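Local structure of type-2 ice-structuring protein (Brachyopsis rostratus, 2ZIB) at residues 38-46 against 124-132. The protein binds to ice crystals and inhibits their growth, which protects the fish's blood from freezing in subzero sea water. Residues are numbered along the deposited sequence; the frame is centred on the assembly and turned at random.
With SO4 (sulfate ion), chain B.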
# COMPACT_ATOMS: atom_id res chain seq x y z
N CYS A 38 -3.71 9.94 1.52
CA CYS A 38 -2.42 9.92 0.84
C CYS A 38 -2.38 10.94 -0.30
O CYS A 38 -1.35 11.63 -0.48
CB CYS A 38 -2.11 8.53 0.28
SG CYS A 38 -1.87 7.24 1.52
N VAL A 39 -3.48 11.08 -1.06
CA VAL A 39 -3.53 12.06 -2.15
C VAL A 39 -3.44 13.48 -1.58
O VAL A 39 -2.69 14.32 -2.11
CB VAL A 39 -4.81 11.86 -3.00
CG1 VAL A 39 -5.03 13.02 -4.02
CG2 VAL A 39 -4.73 10.54 -3.77
N ASN A 40 -4.13 13.79 -0.47
CA ASN A 40 -3.99 15.10 0.13
C ASN A 40 -2.55 15.39 0.51
O ASN A 40 -2.10 16.54 0.45
CB ASN A 40 -4.87 15.20 1.40
CG ASN A 40 -6.33 15.40 1.10
OD1 ASN A 40 -6.71 15.88 0.02
ND2 ASN A 40 -7.19 15.00 2.05
N LYS A 41 -1.81 14.34 0.87
CA LYS A 41 -0.42 14.44 1.30
C LYS A 41 0.55 14.33 0.14
O LYS A 41 1.76 14.29 0.38
CB LYS A 41 -0.10 13.36 2.35
CG LYS A 41 -0.87 13.52 3.66
CD LYS A 41 -0.56 12.32 4.59
CE LYS A 41 -1.40 12.33 5.82
NZ LYS A 41 -1.39 13.57 6.59
N GLY A 42 0.07 14.36 -1.11
CA GLY A 42 0.93 14.45 -2.30
C GLY A 42 1.30 13.12 -2.88
O GLY A 42 2.19 13.06 -3.72
N GLY A 43 0.66 12.03 -2.45
CA GLY A 43 1.04 10.68 -2.91
C GLY A 43 -0.17 9.79 -3.10
O GLY A 43 -1.23 10.22 -3.55
N HIS A 44 0.05 8.52 -2.79
CA HIS A 44 -0.99 7.46 -2.97
C HIS A 44 -0.74 6.45 -1.87
O HIS A 44 0.38 6.37 -1.35
CB HIS A 44 -0.85 6.77 -4.34
CG HIS A 44 -1.30 7.61 -5.49
ND1 HIS A 44 -2.63 7.87 -5.73
CD2 HIS A 44 -0.60 8.32 -6.40
CE1 HIS A 44 -2.73 8.66 -6.79
NE2 HIS A 44 -1.51 8.95 -7.22
N LEU A 45 -1.73 5.60 -1.60
CA LEU A 45 -1.39 4.39 -0.86
C LEU A 45 -0.21 3.70 -1.57
O LEU A 45 -0.15 3.70 -2.80
CB LEU A 45 -2.61 3.46 -0.85
CG LEU A 45 -3.69 3.86 0.16
CD1 LEU A 45 -4.96 3.03 -0.07
CD2 LEU A 45 -3.21 3.71 1.60
N ALA A 46 0.67 3.07 -0.81
CA ALA A 46 1.88 2.53 -1.43
C ALA A 46 1.57 1.41 -2.40
O ALA A 46 0.81 0.48 -2.10
CB ALA A 46 2.80 2.01 -0.34
N HIS A 124 -8.42 0.40 8.99
CA HIS A 124 -7.04 -0.00 9.22
C HIS A 124 -6.10 1.16 9.05
O HIS A 124 -6.40 2.13 8.32
CB HIS A 124 -6.63 -1.13 8.25
CG HIS A 124 -7.41 -2.40 8.43
ND1 HIS A 124 -7.33 -3.17 9.58
CD2 HIS A 124 -8.26 -3.05 7.60
CE1 HIS A 124 -8.10 -4.23 9.42
NE2 HIS A 124 -8.65 -4.20 8.23
N ALA A 125 -4.95 1.08 9.71
CA ALA A 125 -3.82 1.95 9.42
C ALA A 125 -3.41 1.76 7.94
O ALA A 125 -3.91 0.85 7.26
CB ALA A 125 -2.66 1.62 10.39
N SER A 126 -2.49 2.62 7.47
CA SER A 126 -2.15 2.58 6.05
C SER A 126 -0.76 3.09 5.85
O SER A 126 -0.13 3.68 6.75
CB SER A 126 -3.19 3.38 5.27
OG SER A 126 -3.28 4.74 5.74
N ILE A 127 -0.29 2.96 4.63
CA ILE A 127 1.03 3.46 4.24
C ILE A 127 0.93 4.15 2.90
O ILE A 127 0.36 3.61 1.93
CB ILE A 127 2.12 2.38 4.27
CG1 ILE A 127 3.51 2.95 4.00
CG2 ILE A 127 1.76 1.24 3.45
CD1 ILE A 127 4.52 2.70 5.16
N CYS A 128 1.45 5.40 2.87
CA CYS A 128 1.49 6.17 1.62
C CYS A 128 2.89 6.16 1.04
O CYS A 128 3.87 5.95 1.76
CB CYS A 128 1.15 7.65 1.87
SG CYS A 128 -0.41 7.96 2.77
N ALA A 129 2.99 6.44 -0.26
CA ALA A 129 4.28 6.63 -0.91
C ALA A 129 4.20 7.77 -1.91
O ALA A 129 3.12 8.08 -2.44
CB ALA A 129 4.72 5.35 -1.60
N LYS A 130 5.37 8.35 -2.20
CA LYS A 130 5.50 9.33 -3.29
C LYS A 130 6.99 9.41 -3.63
O LYS A 130 7.85 8.90 -2.90
CB LYS A 130 4.97 10.73 -2.91
CG LYS A 130 5.65 11.40 -1.69
CD LYS A 130 4.86 12.63 -1.27
CE LYS A 130 5.44 13.29 -0.05
NZ LYS A 130 4.58 14.46 0.38
N ALA A 131 7.31 10.04 -4.77
CA ALA A 131 8.71 10.17 -5.17
C ALA A 131 9.51 10.98 -4.17
O ALA A 131 9.02 11.97 -3.58
CB ALA A 131 8.77 10.84 -6.50
N ALA A 132 10.76 10.57 -3.95
CA ALA A 132 11.69 11.34 -3.15
C ALA A 132 12.10 12.65 -3.86
O ALA A 132 11.90 12.84 -5.08
CB ALA A 132 12.90 10.49 -2.80
S SO4 B . 0.67 11.09 -8.86
O1 SO4 B . 0.73 11.47 -7.38
O2 SO4 B . -0.58 10.46 -9.20
O3 SO4 B . 0.80 12.32 -9.66
O4 SO4 B . 1.67 10.05 -9.13
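The imidazole of His44, whose backbone pairs with Ala129, is gripped at its edge. NE2 gives a nearly straight hydrogen bond (168°) to O2 of a sulfate, 2.7 Å away in the plane of the ring; the ion probably comes from the crystallisation liquor. ND1 is hydrogen-bonded to Glu35, so in the crystal both ring nitrogens are engaged, which holds the ring's rotation; the two negative partners would probably favour a protonated imidazole. Beside it the main chains pair as a short antiparallel bridge: His44 N meets Ala129 O at 3.1 Å in the carbonyl plane, and Ala129 N returns a bond to His44 O. Two residues on, Ala46 N reaches Ile127 O at 2.8 Å, tilted out of the carbonyl plane. Small residues suit this close approach: the methyls of Ala46 and Ala129 lie 4.1 Å apart (CB to CB). Leucine suits the place between, Leu45 resting CD2 on Ser126 CB and also touching Trp31 and Ala34 of helix 31-40.

Cys38, at the helix end, and Cys128, on the strand, form a buried disulfide with chi3 -80°, a covalent link that holds helix to strand. Between helix and bridge the chain turns through two glycines. Gly42, with positive phi, is the C-prime residue of a Schellman motif, and Gly43 brings its CA within 3.4 Å of Ala129 O in a CA-H...O contact, an approach that suits glycine. CG of Lys130 sits between the backbone N and the carbonyl carbon (chi1 59°), and the chain then runs extended past Gly42 O, setting NZ 2.8 Å from Lys41 O, just past the helix's C-terminal end, where a positive charge is probably favoured. A disulfide tying the first helix to the last strand of the domain is a hallmark of the C-type lectin fold.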